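Local structure of geranyltranstransferase (Legionella pneumophila subsp. pneumophila, 3LOM) at residues L266-E269 and I270-H273; V225-M228 and Q229-Y232; K296-Q299 and N300-N303; E179-R182 and E183-L187. The protein probably makes farnesyl diphosphate, and perhaps geranylgeranyl diphosphate, from smaller prenyl diphosphates with the help of magnesium. All blocks are in the same frame, centred on the assembly; numbering follows the deposited sequence.

Interaction 1: L266-E269 and I270-H273; sequences LEEE and IAVH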
loop_
_atom_site.group_PDB
_atom_site.type_symbol
_atom_site.label_atom_id
_atom_site.label_comp_id
_atom_site.label_asym_id
_atom_site.label_seq_id
_atom_site.Cartn_x
_atom_site.Cartn_y
_atom_site.Cartn_z
ATOM N N LEU A 266 -27.271 -24.470 -5.064
ATOM C CA LEU A 266 -25.885 -24.024 -5.053
ATOM C C LEU A 266 -25.079 -24.793 -6.087
ATOM O O LEU A 266 -24.354 -24.179 -6.865
ATOM C CB LEU A 266 -25.264 -24.149 -3.656
ATOM C CG LEU A 266 -23.856 -23.592 -3.390
ATOM C CD1 LEU A 266 -23.556 -22.268 -4.102
ATOM C CD2 LEU A 266 -23.665 -23.437 -1.900
ATOM N N GLU A 267 -25.250 -26.118 -6.105
ATOM C CA GLU A 267 -24.617 -27.009 -7.087
ATOM C C GLU A 267 -24.845 -26.567 -8.528
ATOM O O GLU A 267 -23.917 -26.584 -9.339
ATOM C CB GLU A 267 -25.125 -28.441 -6.916
ATOM C CG GLU A 267 -24.373 -29.258 -5.878
ATOM C CD GLU A 267 -25.124 -30.511 -5.449
ATOM O OE1 GLU A 267 -26.002 -30.982 -6.208
ATOM O OE2 GLU A 267 -24.833 -31.026 -4.347
ATOM N N GLU A 268 -26.078 -26.165 -8.836
ATOM C CA GLU A 268 -26.401 -25.676 -10.171
ATOM C C GLU A 268 -25.833 -24.282 -10.415
ATOM O O GLU A 268 -25.350 -24.007 -11.511
ATOM C CB GLU A 268 -27.910 -25.722 -10.435
ATOM C CG GLU A 268 -28.308 -25.520 -11.906
ATOM C CD GLU A 268 -27.840 -26.645 -12.826
ATOM O OE1 GLU A 268 -27.727 -27.800 -12.367
ATOM O OE2 GLU A 268 -27.589 -26.372 -14.019
ATOM N N GLU A 269 -25.871 -23.422 -9.395
ATOM C CA GLU A 269 -25.234 -22.099 -9.471
ATOM C C GLU A 269 -23.744 -22.219 -9.799
ATOM O O GLU A 269 -23.251 -21.497 -10.672
ATOM C CB GLU A 269 -25.445 -21.297 -8.181
ATOM C CG GLU A 269 -26.800 -20.609 -8.071
ATOM C CD GLU A 269 -26.823 -19.195 -8.650
ATOM O OE1 GLU A 269 -25.782 -18.707 -9.141
ATOM O OE2 GLU A 269 -27.898 -18.560 -8.617
ATOM N N ILE A 270 -23.052 -23.141 -9.115
ATOM C CA ILE A 270 -21.666 -23.519 -9.448
ATOM C C ILE A 270 -21.558 -23.893 -10.930
ATOM O O ILE A 270 -20.738 -23.331 -11.661
ATOM C CB ILE A 270 -21.140 -24.747 -8.624
ATOM C CG1 ILE A 270 -21.464 -24.647 -7.125
ATOM C CG2 ILE A 270 -19.645 -24.985 -8.869
ATOM C CD1 ILE A 270 -20.499 -23.861 -6.281
ATOM N N ALA A 271 -22.407 -24.829 -11.357
ATOM C CA ALA A 271 -22.369 -25.380 -12.713
ATOM C C ALA A 271 -22.628 -24.334 -13.789
ATOM O O ALA A 271 -21.864 -24.246 -14.754
ATOM C CB ALA A 271 -23.345 -26.546 -12.850
ATOM N N VAL A 272 -23.684 -23.538 -13.606
ATOM C CA VAL A 272 -24.077 -22.522 -14.587
ATOM C C VAL A 272 -22.980 -21.474 -14.751
ATOM O O VAL A 272 -22.626 -21.125 -15.878
ATOM C CB VAL A 272 -25.440 -21.830 -14.248
ATOM C CG1 VAL A 272 -25.846 -20.868 -15.353
ATOM C CG2 VAL A 272 -26.544 -22.848 -14.058
ATOM N N HIS A 273 -22.427 -21.005 -13.635
ATOM C CA HIS A 273 -21.402 -19.954 -13.675
ATOM C C HIS A 273 -20.072 -20.403 -14.292
ATOM O O HIS A 273 -19.424 -19.622 -15.006
ATOM C CB HIS A 273 -21.209 -19.311 -12.301
ATOM C CG HIS A 273 -22.259 -18.300 -11.968
ATOM N ND1 HIS A 273 -22.313 -17.061 -12.569
ATOM C CD2 HIS A 273 -23.306 -18.348 -11.112
ATOM C CE1 HIS A 273 -23.349 -16.390 -12.100
ATOM N NE2 HIS A 273 -23.964 -17.145 -11.209
#
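E269 and H273 lie side by side, one turn apart on the alpha helix 263-279 of the all-helical isoprenoid synthase fold. Both side chains start beside the backbone N, and E269 then bends sharply at its second torsion (chi2 -90°). That bend lays the carboxylate along the helix, next to the imidazole. OE1 of E269 reaches the ring at its edge, in plane, 3.2 Å from NE2 of H273. Carboxylate and ring planes differ by 21°. The other ring nitrogen, ND1, is hydrogen-bonded to ND1 of H221 on helix 209-236, so the imidazole is held from outside this helix as well.

L266 and I270 form the apolar, buried side. CD1 of L266 meets CD1 of I270 at 4.1 Å, and the two chains run at a slant to each other. CG1 of I270 turns back over the preceding turn and sits tightly, 2.9 Å from O of L266. L266 also rests on F261 and Y232.

E267 is set apart from this pair. It points away from the next turn, and its OE2 is hydrogen-bonded to OH of Y232.

The helical bonds are regular. N of I270 gives a nearly straight one to O of L266, 2.8 Å long (172°).

On the solvent side E268 bends at its second torsion, and its carboxylate comes back over V272. OE2 of E268 lies 3.7 Å from CG2 of V272. This is a van der Waals contact on an exposed face. The same methyl is pressed close to the main chain, with CG2 of V272 3.0 Å from O of E268.

Interaction 2: V225-M228 and Q229-Y232; sequences VFQM and QDDY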
loop_
_atom_site.group_PDB
_atom_site.type_symbol
_atom_site.label_atom_id
_atom_site.label_comp_id
_atom_site.label_asym_id
_atom_site.label_seq_id
_atom_site.Cartn_x
_atom_site.Cartn_y
_atom_site.Cartn_z
ATOM N N VAL A 225 -17.731 -17.599 -8.667
ATOM C CA VAL A 225 -17.905 -19.043 -8.459
ATOM C C VAL A 225 -16.923 -19.673 -7.444
ATOM O O VAL A 225 -17.268 -20.662 -6.793
ATOM C CB VAL A 225 -17.948 -19.822 -9.817
ATOM C CG1 VAL A 225 -16.550 -20.092 -10.362
ATOM C CG2 VAL A 225 -18.761 -21.103 -9.693
ATOM N N PHE A 226 -15.727 -19.092 -7.295
ATOM C CA PHE A 226 -14.759 -19.548 -6.279
ATOM C C PHE A 226 -15.350 -19.409 -4.878
ATOM O O PHE A 226 -15.236 -20.313 -4.046
ATOM C CB PHE A 226 -13.446 -18.759 -6.344
ATOM C CG PHE A 226 -12.585 -19.083 -7.535
ATOM C CD1 PHE A 226 -12.741 -20.276 -8.241
ATOM C CD2 PHE A 226 -11.590 -18.196 -7.933
ATOM C CE1 PHE A 226 -11.937 -20.561 -9.338
ATOM C CE2 PHE A 226 -10.780 -18.472 -9.024
ATOM C CZ PHE A 226 -10.949 -19.657 -9.726
ATOM N N GLN A 227 -16.002 -18.271 -4.651
ATOM C CA GLN A 227 -16.664 -17.968 -3.389
ATOM C C GLN A 227 -17.912 -18.813 -3.148
ATOM O O GLN A 227 -18.220 -19.159 -2.002
ATOM C CB GLN A 227 -17.010 -16.483 -3.338
ATOM C CG GLN A 227 -17.239 -15.975 -1.950
ATOM C CD GLN A 227 -16.035 -16.148 -1.037
ATOM O OE1 GLN A 227 -14.894 -15.880 -1.427
ATOM N NE2 GLN A 227 -16.288 -16.600 0.186
ATOM N N MET A 228 -18.630 -19.127 -4.229
ATOM C CA MET A 228 -19.732 -20.089 -4.183
ATOM C C MET A 228 -19.201 -21.457 -3.748
ATOM O O MET A 228 -19.759 -22.086 -2.847
ATOM C CB MET A 228 -20.432 -20.197 -5.544
ATOM C CG MET A 228 -21.394 -19.069 -5.868
ATOM S SD MET A 228 -22.099 -19.206 -7.526
ATOM C CE MET A 228 -23.078 -17.714 -7.563
ATOM N N GLN A 229 -18.108 -21.888 -4.381
ATOM C CA GLN A 229 -17.442 -23.151 -4.051
ATOM C C GLN A 229 -16.972 -23.211 -2.603
ATOM O O GLN A 229 -17.194 -24.215 -1.928
ATOM C CB GLN A 229 -16.272 -23.421 -5.002
ATOM C CG GLN A 229 -16.702 -23.961 -6.363
ATOM C CD GLN A 229 -15.539 -24.166 -7.312
ATOM O OE1 GLN A 229 -14.763 -23.249 -7.574
ATOM N NE2 GLN A 229 -15.422 -25.373 -7.843
ATOM N N ASP A 230 -16.348 -22.129 -2.135
ATOM C CA ASP A 230 -15.851 -22.032 -0.757
ATOM C C ASP A 230 -16.961 -22.181 0.276
ATOM O O ASP A 230 -16.793 -22.896 1.260
ATOM C CB ASP A 230 -15.078 -20.724 -0.541
ATOM C CG ASP A 230 -13.748 -20.703 -1.282
ATOM O OD1 ASP A 230 -13.113 -19.626 -1.347
ATOM O OD2 ASP A 230 -13.341 -21.760 -1.809
ATOM N N ASP A 231 -18.097 -21.528 0.031
ATOM C CA ASP A 231 -19.276 -21.650 0.897
ATOM C C ASP A 231 -19.911 -23.040 0.809
ATOM O O ASP A 231 -20.404 -23.566 1.810
ATOM C CB ASP A 231 -20.305 -20.566 0.562
ATOM C CG ASP A 231 -19.811 -19.161 0.893
ATOM O OD1 ASP A 231 -18.727 -19.016 1.503
ATOM O OD2 ASP A 231 -20.519 -18.192 0.549
ATOM N N TYR A 232 -19.872 -23.626 -0.389
ATOM C CA TYR A 232 -20.369 -24.980 -0.637
ATOM C C TYR A 232 -19.519 -26.032 0.067
ATOM O O TYR A 232 -20.051 -26.997 0.615
ATOM C CB TYR A 232 -20.414 -25.263 -2.145
ATOM C CG TYR A 232 -20.883 -26.655 -2.527
ATOM C CD1 TYR A 232 -22.222 -27.026 -2.391
ATOM C CD2 TYR A 232 -19.990 -27.595 -3.044
ATOM C CE1 TYR A 232 -22.655 -28.302 -2.743
ATOM C CE2 TYR A 232 -20.413 -28.871 -3.401
ATOM C CZ TYR A 232 -21.744 -29.217 -3.250
ATOM O OH TYR A 232 -22.161 -30.478 -3.605
#
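Q229 packs its aliphatic part against the turn before it, with CG 3.4 Å from O of V225. Its CG lies opposite the carbonyl carbon (chi1 -79°), and the chain runs extended from there. This brings the amide alongside the ring of F226. OE1 of Q229 sits at the ring edge, in plane, 3.7 Å from CD1 of F226. Amide and ring planes are only 14° apart. Both ends of the amide are used: OE1 is hydrogen-bonded to OH of Y274, and NE2 to O of L298. Two bonds to two different helices fix the rotation of this buried group.

The side chain of M228 is extended and leads to E269 and H273 on helix 263-279. Its contact within the helix is through its O, which accepts a hydrogen bond from N of Y232 at 2.9 Å. CB of Y232 packs 3.3 Å from this O of M228.

Q227 behaves differently. A bend at its second torsion (chi2 60°) turns the amide back toward the next turn. NE2 of Q227 comes to 3.7 Å from OD1 of D231, a loose approach, too long for a hydrogen bond. OE1 of Q227 lies 4.1 Å from OD1 of D230, with the two flat groups about perpendicular. OD2 of D231 is instead hydrogen-bonded to N of F257, while D230 has a long, weak ion pair with R301. In sequence D230 and D231 open the second aspartate-rich (DDxxD) motif of prenyl synthases, which in relatives helps bind magnesium and diphosphate.

Interaction 3: K296-Q299 and N300-N303; sequences KQLQ and NRSN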
loop_
_atom_site.group_PDB
_atom_site.type_symbol
_atom_site.label_atom_id
_atom_site.label_comp_id
_atom_site.label_asym_id
_atom_site.label_seq_id
_atom_site.Cartn_x
_atom_site.Cartn_y
_atom_site.Cartn_z
ATOM N N LYS A 296 -11.625 -26.381 -15.672
ATOM C CA LYS A 296 -12.224 -27.679 -15.386
ATOM C C LYS A 296 -11.623 -28.330 -14.140
ATOM O O LYS A 296 -12.314 -29.068 -13.439
ATOM C CB LYS A 296 -12.125 -28.605 -16.600
ATOM C CG LYS A 296 -13.253 -29.620 -16.673
ATOM C CD LYS A 296 -13.829 -29.712 -18.076
ATOM C CE LYS A 296 -15.243 -30.274 -18.039
ATOM N NZ LYS A 296 -15.953 -30.098 -19.334
ATOM N N GLN A 297 -10.349 -28.046 -13.866
ATOM C CA GLN A 297 -9.707 -28.475 -12.618
ATOM C C GLN A 297 -10.294 -27.731 -11.418
ATOM O O GLN A 297 -10.548 -28.331 -10.370
ATOM C CB GLN A 297 -8.188 -28.266 -12.668
ATOM C CG GLN A 297 -7.402 -29.360 -13.384
ATOM C CD GLN A 297 -5.893 -29.141 -13.334
ATOM O OE1 GLN A 297 -5.401 -28.206 -12.695
ATOM N NE2 GLN A 297 -5.151 -30.009 -14.013
ATOM N N LEU A 298 -10.510 -26.426 -11.585
ATOM C CA LEU A 298 -11.102 -25.585 -10.544
ATOM C C LEU A 298 -12.568 -25.920 -10.291
ATOM O O LEU A 298 -13.048 -25.782 -9.171
ATOM C CB LEU A 298 -10.953 -24.103 -10.900
ATOM C CG LEU A 298 -9.546 -23.507 -10.847
ATOM C CD1 LEU A 298 -9.435 -22.338 -11.810
ATOM C CD2 LEU A 298 -9.181 -23.080 -9.432
ATOM N N GLN A 299 -13.269 -26.358 -11.333
ATOM C CA GLN A 299 -14.653 -26.813 -11.205
ATOM C C GLN A 299 -14.764 -28.136 -10.443
ATOM O O GLN A 299 -15.669 -28.307 -9.619
ATOM C CB GLN A 299 -15.316 -26.918 -12.586
ATOM C CG GLN A 299 -16.778 -27.369 -12.557
ATOM C CD GLN A 299 -17.513 -27.137 -13.867
ATOM O OE1 GLN A 299 -18.738 -27.249 -13.925
ATOM N NE2 GLN A 299 -16.774 -26.804 -14.923
ATOM N N ASN A 300 -13.830 -29.050 -10.697
ATOM C CA ASN A 300 -13.911 -30.420 -10.171
ATOM C C ASN A 300 -13.557 -30.629 -8.685
ATOM O O ASN A 300 -13.744 -31.732 -8.161
ATOM C CB ASN A 300 -13.134 -31.400 -11.067
ATOM C CG ASN A 300 -13.818 -31.646 -12.414
ATOM O OD1 ASN A 300 -14.681 -30.874 -12.847
ATOM N ND2 ASN A 300 -13.420 -32.721 -13.086
ATOM N N ARG A 301 -13.066 -29.588 -8.008
ATOM C CA ARG A 301 -12.892 -29.647 -6.542
ATOM C C ARG A 301 -14.213 -29.409 -5.795
ATOM O O ARG A 301 -14.251 -29.411 -4.563
ATOM C CB ARG A 301 -11.766 -28.726 -6.031
ATOM C CG ARG A 301 -11.629 -27.380 -6.726
ATOM C CD ARG A 301 -10.587 -26.497 -6.047
ATOM N NE ARG A 301 -11.173 -25.667 -4.993
ATOM C CZ ARG A 301 -11.536 -24.393 -5.145
ATOM N NH1 ARG A 301 -11.372 -23.777 -6.312
ATOM N NH2 ARG A 301 -12.067 -23.730 -4.123
ATOM N N SER A 302 -15.283 -29.207 -6.565
ATOM C CA SER A 302 -16.654 -29.199 -6.068
ATOM C C SER A 302 -17.377 -30.491 -6.477
ATOM O O SER A 302 -18.315 -30.925 -5.805
ATOM C CB SER A 302 -17.402 -27.978 -6.614
ATOM O OG SER A 302 -18.753 -27.958 -6.184
ATOM N N ASN A 303 -16.925 -31.094 -7.577
ATOM C CA ASN A 303 -17.510 -32.327 -8.120
ATOM C C ASN A 303 -17.086 -33.610 -7.406
ATOM O O ASN A 303 -17.789 -34.621 -7.486
ATOM C CB ASN A 303 -17.200 -32.461 -9.619
ATOM C CG ASN A 303 -18.234 -31.775 -10.502
ATOM O OD1 ASN A 303 -19.401 -31.640 -10.132
ATOM N ND2 ASN A 303 -17.806 -31.353 -11.689
#
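L298 and R301 lie side by side and point the same way from helix 289-303, near its C-terminal end in the all-helical isoprenoid synthase fold. CD2 of L298 is 3.9 Å from NH1 of R301, so a methyl meets one end of the guanidinium. R301 holds its CG in the crowded position between backbone N and carbonyl carbon (chi1 38°). That places CG only 3.2 Å from O of L298. The chain then bends at its third torsion, and the guanidinium approaches that carbonyl obliquely.

Q299 and N300 cross at a slant, with their amide planes 70° apart. Q299 is extended and leads away from the turn. N300 folds back instead, and its OD1 is 3.0 Å from O of K296. Both atoms are acceptors, so the orientation of this amide is doubtful. The weak bond from ND2 of N303 to OD1 of N300, 3.4 Å long, is equally uncertain.

The main chain is poorly bonded here. N of N300 is shared between O of K296, at 3.1 Å, and O of Q297, a weaker bond. N of R301 and N of S302 lack the usual alpha-helical bond to the residue four back. N of S302 bonds to O of Q299, three back, at 3.2 Å, as in a 3-10 turn. The helix is therefore kinked in this last part.

The pair lies near the surface, with helices packed against it. L298 and Q299 touch Y274, and Q299 and K296 touch M278, all on helix 263-279. S302 packs on Y232, and L298 on F226, of helix 209-236. Q297 rests on K10 and I13 of helix 5-28.

Interaction 4: E179-R182 and E183-L187; sequences EQLR and EIHLL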
loop_
_atom_site.group_PDB
_atom_site.type_symbol
_atom_site.label_atom_id
_atom_site.label_comp_id
_atom_site.label_asym_id
_atom_site.label_seq_id
_atom_site.Cartn_x
_atom_site.Cartn_y
_atom_site.Cartn_z
ATOM N N GLU A 179 -28.308 -9.878 -3.011
ATOM C CA GLU A 179 -27.742 -8.695 -3.660
ATOM C C GLU A 179 -26.519 -8.157 -2.912
ATOM O O GLU A 179 -25.467 -7.951 -3.517
ATOM C CB GLU A 179 -28.808 -7.598 -3.782
ATOM C CG GLU A 179 -28.514 -6.537 -4.838
ATOM C CD GLU A 179 -29.006 -6.932 -6.223
ATOM O OE1 GLU A 179 -30.237 -6.914 -6.447
ATOM O OE2 GLU A 179 -28.165 -7.249 -7.090
ATOM N N GLN A 180 -26.673 -7.942 -1.604
ATOM C CA GLN A 180 -25.608 -7.411 -0.748
ATOM C C GLN A 180 -24.422 -8.366 -0.664
ATOM O O GLN A 180 -23.270 -7.939 -0.752
ATOM C CB GLN A 180 -26.134 -7.137 0.661
ATOM C CG GLN A 180 -27.088 -5.968 0.771
ATOM C CD GLN A 180 -27.987 -6.070 1.989
ATOM O OE1 GLN A 180 -28.555 -7.128 2.272
ATOM N NE2 GLN A 180 -28.128 -4.963 2.715
ATOM N N LEU A 181 -24.727 -9.655 -0.506
ATOM C CA LEU A 181 -23.737 -10.724 -0.477
ATOM C C LEU A 181 -22.901 -10.766 -1.759
ATOM O O LEU A 181 -21.685 -10.946 -1.704
ATOM C CB LEU A 181 -24.426 -12.072 -0.248
ATOM C CG LEU A 181 -23.574 -13.336 -0.118
ATOM C CD1 LEU A 181 -22.778 -13.337 1.178
ATOM C CD2 LEU A 181 -24.464 -14.561 -0.193
ATOM N N ARG A 182 -23.557 -10.581 -2.902
ATOM C CA ARG A 182 -22.869 -10.552 -4.189
ATOM C C ARG A 182 -21.972 -9.323 -4.330
ATOM O O ARG A 182 -20.901 -9.396 -4.936
ATOM C CB ARG A 182 -23.875 -10.624 -5.340
ATOM C CG ARG A 182 -24.369 -12.034 -5.626
ATOM C CD ARG A 182 -25.557 -12.028 -6.578
ATOM N NE ARG A 182 -25.536 -13.180 -7.483
ATOM C CZ ARG A 182 -24.840 -13.234 -8.622
ATOM N NH1 ARG A 182 -24.890 -14.327 -9.373
ATOM N NH2 ARG A 182 -24.094 -12.202 -9.019
ATOM N N GLU A 183 -22.405 -8.204 -3.757
ATOM C CA GLU A 183 -21.643 -6.959 -3.806
ATOM C C GLU A 183 -20.396 -7.005 -2.910
ATOM O O GLU A 183 -19.311 -6.608 -3.337
ATOM C CB GLU A 183 -22.550 -5.762 -3.459
ATOM C CG GLU A 183 -21.862 -4.388 -3.394
ATOM C CD GLU A 183 -21.262 -3.925 -4.727
ATOM O OE1 GLU A 183 -20.340 -3.078 -4.689
ATOM O OE2 GLU A 183 -21.704 -4.390 -5.807
ATOM N N ILE A 184 -20.572 -7.494 -1.683
ATOM C CA ILE A 184 -19.490 -7.661 -0.714
ATOM C C ILE A 184 -18.330 -8.513 -1.261
ATOM O O ILE A 184 -17.167 -8.101 -1.179
ATOM C CB ILE A 184 -20.036 -8.207 0.637
ATOM C CG1 ILE A 184 -20.781 -7.090 1.382
ATOM C CG2 ILE A 184 -18.909 -8.740 1.509
ATOM C CD1 ILE A 184 -21.852 -7.570 2.345
ATOM N N HIS A 185 -18.659 -9.664 -1.852
ATOM C CA HIS A 185 -17.664 -10.560 -2.448
ATOM C C HIS A 185 -16.993 -10.001 -3.702
ATOM O O HIS A 185 -15.818 -10.288 -3.957
ATOM C CB HIS A 185 -18.278 -11.927 -2.745
ATOM C CG HIS A 185 -18.575 -12.730 -1.517
ATOM N ND1 HIS A 185 -17.633 -12.968 -0.538
ATOM C CD2 HIS A 185 -19.702 -13.360 -1.114
ATOM C CE1 HIS A 185 -18.175 -13.696 0.423
ATOM N NE2 HIS A 185 -19.426 -13.958 0.091
ATOM N N LEU A 186 -17.735 -9.206 -4.474
ATOM C CA LEU A 186 -17.181 -8.522 -5.642
ATOM C C LEU A 186 -16.155 -7.483 -5.201
ATOM O O LEU A 186 -15.109 -7.338 -5.826
ATOM C CB LEU A 186 -18.289 -7.860 -6.483
ATOM C CG LEU A 186 -17.887 -6.870 -7.597
ATOM C CD1 LEU A 186 -16.983 -7.503 -8.667
ATOM C CD2 LEU A 186 -19.111 -6.232 -8.247
ATOM N N LEU A 187 -16.449 -6.774 -4.115
ATOM C CA LEU A 187 -15.517 -5.769 -3.620
ATOM C C LEU A 187 -14.292 -6.417 -2.972
ATOM O O LEU A 187 -13.174 -5.971 -3.204
ATOM C CB LEU A 187 -16.205 -4.803 -2.651
ATOM C CG LEU A 187 -17.347 -3.934 -3.175
ATOM C CD1 LEU A 187 -18.181 -3.442 -2.003
ATOM C CD2 LEU A 187 -16.843 -2.781 -4.031
#
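The imidazole of H185 is met along its CD2 and NE2 atoms by L181, one turn earlier on helix 178-201 of the all-helical isoprenoid synthase fold. CD1 of L181 lies 3.6 Å from NE2 of H185 and CG of L181 4.0 Å from CD2 of H185. O of L181 approaches the ring obliquely, 3.2 Å from CD2 of H185. D167 of helix 160-169 and Q227 of helix 209-236 also touch H185. L181 and H185 run side by side because they start differently. L181 has CG anti to its backbone N (chi1 -177°) and leans forward along the helix. H185 has CG opposite the carbonyl carbon (chi1 -71°) and leans back.

I184 uses its CG1 branch on the preceding turn. CD1 of I184 is 3.4 Å from O of Q180, and I184 packs against L166 and D167 of helix 160-169. N of I184 gives a nearly straight hydrogen bond to that same oxygen of Q180, 2.9 Å long (169°). The bond from N of H185 to O of L181 is longer, at 3.3 Å.

The charged chains do not pair with each other here. The guanidinium of R182 leads to a long, weak ion pair with E178. OE1 of Q180 bonds back to N of T177. At the subunit interface L187 lies against P34 of the second subunit.

Side-chain contact between the turns is thus mainly aliphatic carbon against an imidazole and main-chain oxygens. The turn is held by its backbone bonds, while its polar ends can serve partners elsewhere.

In the fold
All four contacts join successive turns of one helix, on four different helices. Interaction 2 is the most buried, and it touches each of the others. Its helix, 209-236, follows helix 178-201 of interaction 4 in the chain. Interactions 1 and 4 are partly buried, and interaction 3 is a surface contact. Interactions 1 and 3 meet through packing alone, whereas interaction 2 also bonds to both through side-chain polar groups. Interactions 3 and 4 do not touch; their centres are about 23 Å apart. Chemistry follows place: interaction 2 carries a buried amide (Q229) and a buried carboxylate (D231), 1 and 4 pair a histidine with a neighbour one turn back, and 3 has a loosened backbone.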